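PDB 2ON5: Na Glutathione S-transferase 2 from Necator americanus, which probably catalyses the conjugation of glutathione to electrophilic substrates, as a dimeric hookworm glutathione S-transferase. Local coordinates for residues Glu84-Tyr95 and Leu148-Cys159. Sequence-based numbering, arbitrary orientation.
With EDO (1,2-ethanediol), chain P.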
loop_
_atom_site.group_PDB
_atom_site.type_symbol
_atom_site.label_atom_id
_atom_site.label_comp_id
_atom_site.label_asym_id
_atom_site.label_seq_id
_atom_site.Cartn_x
_atom_site.Cartn_y
_atom_site.Cartn_z
ATOM N N GLU A 84 6.257 -15.939 1.928
ATOM C CA GLU A 84 7.337 -15.016 1.585
ATOM C C GLU A 84 6.806 -13.851 0.752
ATOM O O GLU A 84 7.234 -12.705 0.945
ATOM C CB GLU A 84 8.433 -15.750 0.814
ATOM C CG GLU A 84 9.743 -15.026 0.779
ATOM C CD GLU A 84 10.849 -15.807 0.075
ATOM O OE1 GLU A 84 11.075 -15.519 -1.131
ATOM O OE2 GLU A 84 11.483 -16.675 0.738
ATOM N N GLU A 85 5.891 -14.136 -0.181
ATOM C CA GLU A 85 5.236 -13.051 -0.951
ATOM C C GLU A 85 4.567 -12.043 -0.021
ATOM O O GLU A 85 4.607 -10.830 -0.266
ATOM C CB GLU A 85 4.206 -13.615 -1.917
ATOM C CG GLU A 85 4.788 -14.374 -3.081
ATOM C CD GLU A 85 3.701 -14.868 -4.003
ATOM O OE1 GLU A 85 3.214 -14.077 -4.824
ATOM O OE2 GLU A 85 3.290 -16.028 -3.845
ATOM N N ALA A 86 3.973 -12.551 1.058
ATOM C CA ALA A 86 3.313 -11.690 2.038
ATOM C C ALA A 86 4.360 -10.877 2.774
ATOM O O ALA A 86 4.152 -9.682 2.992
ATOM C CB ALA A 86 2.481 -12.505 3.003
ATOM N N LEU A 87 5.478 -11.514 3.146
ATOM C CA LEU A 87 6.575 -10.816 3.850
ATOM C C LEU A 87 7.138 -9.712 2.964
ATOM O O LEU A 87 7.377 -8.585 3.415
ATOM C CB LEU A 87 7.654 -11.798 4.284
ATOM C CG LEU A 87 7.228 -12.653 5.495
ATOM C CD1 LEU A 87 8.285 -13.751 5.749
ATOM C CD2 LEU A 87 7.048 -11.731 6.736
ATOM N N VAL A 88 7.286 -10.024 1.686
ATOM C CA VAL A 88 7.718 -8.994 0.697
ATOM C C VAL A 88 6.753 -7.792 0.665
ATOM O O VAL A 88 7.195 -6.623 0.735
ATOM C CB VAL A 88 7.905 -9.604 -0.713
ATOM C CG1 VAL A 88 8.171 -8.475 -1.807
ATOM C CG2 VAL A 88 9.058 -10.617 -0.693
ATOM N N ASP A 89 5.451 -8.079 0.566
ATOM C CA ASP A 89 4.402 -7.060 0.665
ATOM C C ASP A 89 4.519 -6.199 1.917
ATOM O O ASP A 89 4.383 -4.972 1.839
ATOM C CB ASP A 89 2.994 -7.689 0.626
ATOM C CG ASP A 89 2.649 -8.307 -0.724
ATOM O OD1 ASP A 89 3.472 -8.194 -1.654
ATOM O OD2 ASP A 89 1.514 -8.847 -0.844
ATOM N N SER A 90 4.720 -6.831 3.071
ATOM C CA SER A 90 4.800 -6.070 4.350
ATOM C C SER A 90 5.985 -5.083 4.370
ATOM O O SER A 90 5.842 -3.946 4.857
ATOM C CB SER A 90 4.855 -7.035 5.554
ATOM O OG SER A 90 6.121 -7.647 5.698
ATOM N N VAL A 91 7.133 -5.509 3.832
ATOM C CA VAL A 91 8.300 -4.628 3.670
ATOM C C VAL A 91 7.997 -3.481 2.710
ATOM O O VAL A 91 8.349 -2.303 3.001
ATOM C CB VAL A 91 9.600 -5.406 3.226
ATOM C CG1 VAL A 91 10.774 -4.430 2.945
ATOM C CG2 VAL A 91 10.031 -6.400 4.320
ATOM N N ALA A 92 7.350 -3.803 1.580
ATOM C CA ALA A 92 7.005 -2.777 0.599
ATOM C C ALA A 92 6.044 -1.771 1.208
ATOM O O ALA A 92 6.142 -0.577 0.940
ATOM C CB ALA A 92 6.385 -3.423 -0.679
ATOM N N ASP A 93 5.107 -2.265 2.018
ATOM C CA ASP A 93 4.159 -1.393 2.705
ATOM C C ASP A 93 4.849 -0.511 3.737
ATOM O O ASP A 93 4.492 0.667 3.878
ATOM C CB ASP A 93 3.037 -2.197 3.368
ATOM C CG ASP A 93 1.873 -2.472 2.425
ATOM O OD1 ASP A 93 1.900 -1.997 1.266
ATOM O OD2 ASP A 93 0.922 -3.164 2.855
ATOM N N GLN A 94 5.826 -1.049 4.453
ATOM C CA GLN A 94 6.600 -0.211 5.388
ATOM C C GLN A 94 7.397 0.887 4.639
ATOM O O GLN A 94 7.450 2.065 5.070
ATOM C CB GLN A 94 7.534 -1.058 6.266
ATOM C CG GLN A 94 8.270 -0.221 7.341
ATOM C CD GLN A 94 7.339 0.147 8.499
ATOM O OE1 GLN A 94 6.208 -0.334 8.584
ATOM N NE2 GLN A 94 7.813 1.028 9.394
ATOM N N TYR A 95 8.014 0.499 3.536
ATOM C CA TYR A 95 8.626 1.462 2.586
ATOM C C TYR A 95 7.653 2.579 2.128
ATOM O O TYR A 95 8.027 3.758 2.073
ATOM C CB TYR A 95 9.150 0.704 1.370
ATOM C CG TYR A 95 9.680 1.634 0.275
ATOM C CD1 TYR A 95 10.929 2.243 0.405
ATOM C CD2 TYR A 95 8.916 1.901 -0.868
ATOM C CE1 TYR A 95 11.428 3.117 -0.626
ATOM C CE2 TYR A 95 9.388 2.771 -1.902
ATOM C CZ TYR A 95 10.636 3.367 -1.761
ATOM O OH TYR A 95 11.115 4.222 -2.729
ATOM N N LEU A 148 16.206 -8.336 1.386
ATOM C CA LEU A 148 15.305 -8.022 2.505
ATOM C C LEU A 148 14.488 -9.244 2.938
ATOM O O LEU A 148 14.291 -9.465 4.134
ATOM C CB LEU A 148 14.410 -6.836 2.162
ATOM C CG LEU A 148 15.175 -5.520 1.991
ATOM C CD1 LEU A 148 14.285 -4.554 1.201
ATOM C CD2 LEU A 148 15.576 -4.939 3.374
ATOM N N VAL A 149 14.035 -10.037 1.963
ATOM C CA VAL A 149 13.245 -11.241 2.255
ATOM C C VAL A 149 13.747 -12.391 1.386
ATOM O O VAL A 149 13.846 -12.260 0.167
ATOM C CB VAL A 149 11.733 -11.044 2.012
ATOM C CG1 VAL A 149 10.953 -12.280 2.446
ATOM C CG2 VAL A 149 11.198 -9.821 2.770
ATOM N N GLY A 150 14.068 -13.524 2.013
ATOM C CA GLY A 150 14.500 -14.688 1.241
ATOM C C GLY A 150 15.897 -14.541 0.650
ATOM O O GLY A 150 16.679 -13.658 1.059
ATOM N N ASP A 151 16.206 -15.403 -0.317
ATOM C CA ASP A 151 17.559 -15.565 -0.797
ATOM C C ASP A 151 17.755 -14.910 -2.155
ATOM O O ASP A 151 18.864 -14.909 -2.667
ATOM C CB ASP A 151 17.930 -17.064 -0.877
ATOM C CG ASP A 151 18.021 -17.739 0.495
ATOM O OD1 ASP A 151 17.827 -18.973 0.558
ATOM O OD2 ASP A 151 18.300 -17.058 1.501
ATOM N N SER A 152 16.695 -14.349 -2.744
ATOM C CA SER A 152 16.826 -13.740 -4.065
ATOM C C SER A 152 16.132 -12.367 -4.145
ATOM O O SER A 152 15.341 -12.025 -3.264
ATOM C CB SER A 152 16.290 -14.696 -5.142
ATOM O OG SER A 152 14.919 -14.963 -4.934
ATOM N N VAL A 153 16.460 -11.591 -5.183
ATOM C CA VAL A 153 15.949 -10.207 -5.330
ATOM C C VAL A 153 14.431 -10.170 -5.498
ATOM O O VAL A 153 13.855 -10.998 -6.212
ATOM C CB VAL A 153 16.671 -9.419 -6.475
ATOM C CG1 VAL A 153 16.293 -9.954 -7.885
ATOM C CG2 VAL A 153 16.401 -7.893 -6.356
ATOM N N THR A 154 13.787 -9.222 -4.813
ATOM C CA THR A 154 12.357 -9.000 -4.963
ATOM C C THR A 154 12.066 -7.523 -5.229
ATOM O O THR A 154 12.959 -6.674 -5.123
ATOM C CB THR A 154 11.531 -9.434 -3.712
ATOM O OG1 THR A 154 11.813 -8.553 -2.630
ATOM C CG2 THR A 154 11.803 -10.889 -3.352
ATOM N N TYR A 155 10.816 -7.206 -5.544
ATOM C CA TYR A 155 10.507 -5.785 -5.817
ATOM C C TYR A 155 10.716 -4.888 -4.592
ATOM O O TYR A 155 10.938 -3.676 -4.728
ATOM C CB TYR A 155 9.127 -5.611 -6.467
ATOM C CG TYR A 155 7.955 -5.772 -5.530
ATOM C CD1 TYR A 155 7.453 -4.667 -4.853
ATOM C CD2 TYR A 155 7.342 -7.018 -5.322
ATOM C CE1 TYR A 155 6.380 -4.785 -3.969
ATOM C CE2 TYR A 155 6.247 -7.144 -4.432
ATOM C CZ TYR A 155 5.789 -6.014 -3.761
ATOM O OH TYR A 155 4.739 -6.080 -2.878
ATOM N N ALA A 156 10.661 -5.472 -3.392
ATOM C CA ALA A 156 10.955 -4.673 -2.207
ATOM C C ALA A 156 12.444 -4.234 -2.211
ATOM O O ALA A 156 12.749 -3.102 -1.839
ATOM C CB ALA A 156 10.593 -5.439 -0.920
ATOM N N ASP A 157 13.350 -5.130 -2.621
ATOM C CA ASP A 157 14.773 -4.783 -2.795
ATOM C C ASP A 157 14.945 -3.622 -3.787
ATOM O O ASP A 157 15.716 -2.683 -3.547
ATOM C CB ASP A 157 15.583 -5.985 -3.253
ATOM C CG ASP A 157 15.597 -7.098 -2.216
ATOM O OD1 ASP A 157 15.106 -8.203 -2.552
ATOM O OD2 ASP A 157 16.047 -6.820 -1.066
ATOM N N LEU A 158 14.205 -3.699 -4.883
ATOM C CA LEU A 158 14.350 -2.729 -5.951
ATOM C C LEU A 158 13.903 -1.381 -5.437
ATOM O O LEU A 158 14.591 -0.390 -5.663
ATOM C CB LEU A 158 13.551 -3.148 -7.202
ATOM C CG LEU A 158 13.943 -4.480 -7.882
ATOM C CD1 LEU A 158 13.017 -4.868 -9.060
ATOM C CD2 LEU A 158 15.400 -4.451 -8.356
ATOM N N CYS A 159 12.783 -1.363 -4.696
ATOM C CA CYS A 159 12.271 -0.106 -4.095
ATOM C C CYS A 159 13.323 0.509 -3.185
ATOM O O CYS A 159 13.627 1.700 -3.299
ATOM C CB CYS A 159 10.974 -0.323 -3.293
ATOM S SG CYS A 159 9.544 -0.674 -4.341
HETATM C C1 EDO P . 8.026 5.582 -4.153
HETATM O O1 EDO P . 9.409 5.383 -3.925
HETATM C C2 EDO P . 7.280 4.298 -3.815
HETATM O O2 EDO P . 6.402 4.592 -2.752
HETATM O O HOH W 1 14.140 -17.325 -0.530
HETATM O O HOH W 2 12.251 3.420 -5.385
#
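Asp89 OD1 accepts a hydrogen bond from Tyr155 OH at 2.8 Å and forms a salt bridge with Arg69 NE of the same chain. The hydroxyl oxygen stands 37° out of the carboxylate plane, while OD1 lies at the edge of the Tyr155 ring. The other oxygen, OD2, forms a salt bridge with Arg69 NH1 of the second subunit. With chi1 at 75°, Tyr155 CG sits between its backbone N and carbonyl carbon, and the ring reaches along Val88 CG1, 3.5 Å from Tyr155 CE2, and Ala92 CB to Asp89. Helical segments 84-95 and 155-159 run nearly parallel, at 21°, and Ala92 CA and Ala156 CA, 5.2 Å apart, are their nearest pair. Ahead of the second helix, Val149 spreads its methyls over Glu84, Leu87 and Val91, with CG1 3.4 Å from Glu84 CG. Thr154 and Asp157 form the capping box that starts this helix: Thr154 N gives Asp157 OD1 a 2.8 Å bond, whereas Thr154 OG1 accepts a weak bond from Ala156 N. At the far end, Cys159 CB lies over one face of the Tyr95 ring, 3.9 Å from its centroid. The contact is thus an apolar seam within the helical domain, whose buried carboxylate is probably held ionised by arginines of both subunits, tying this packing to the dimer interface.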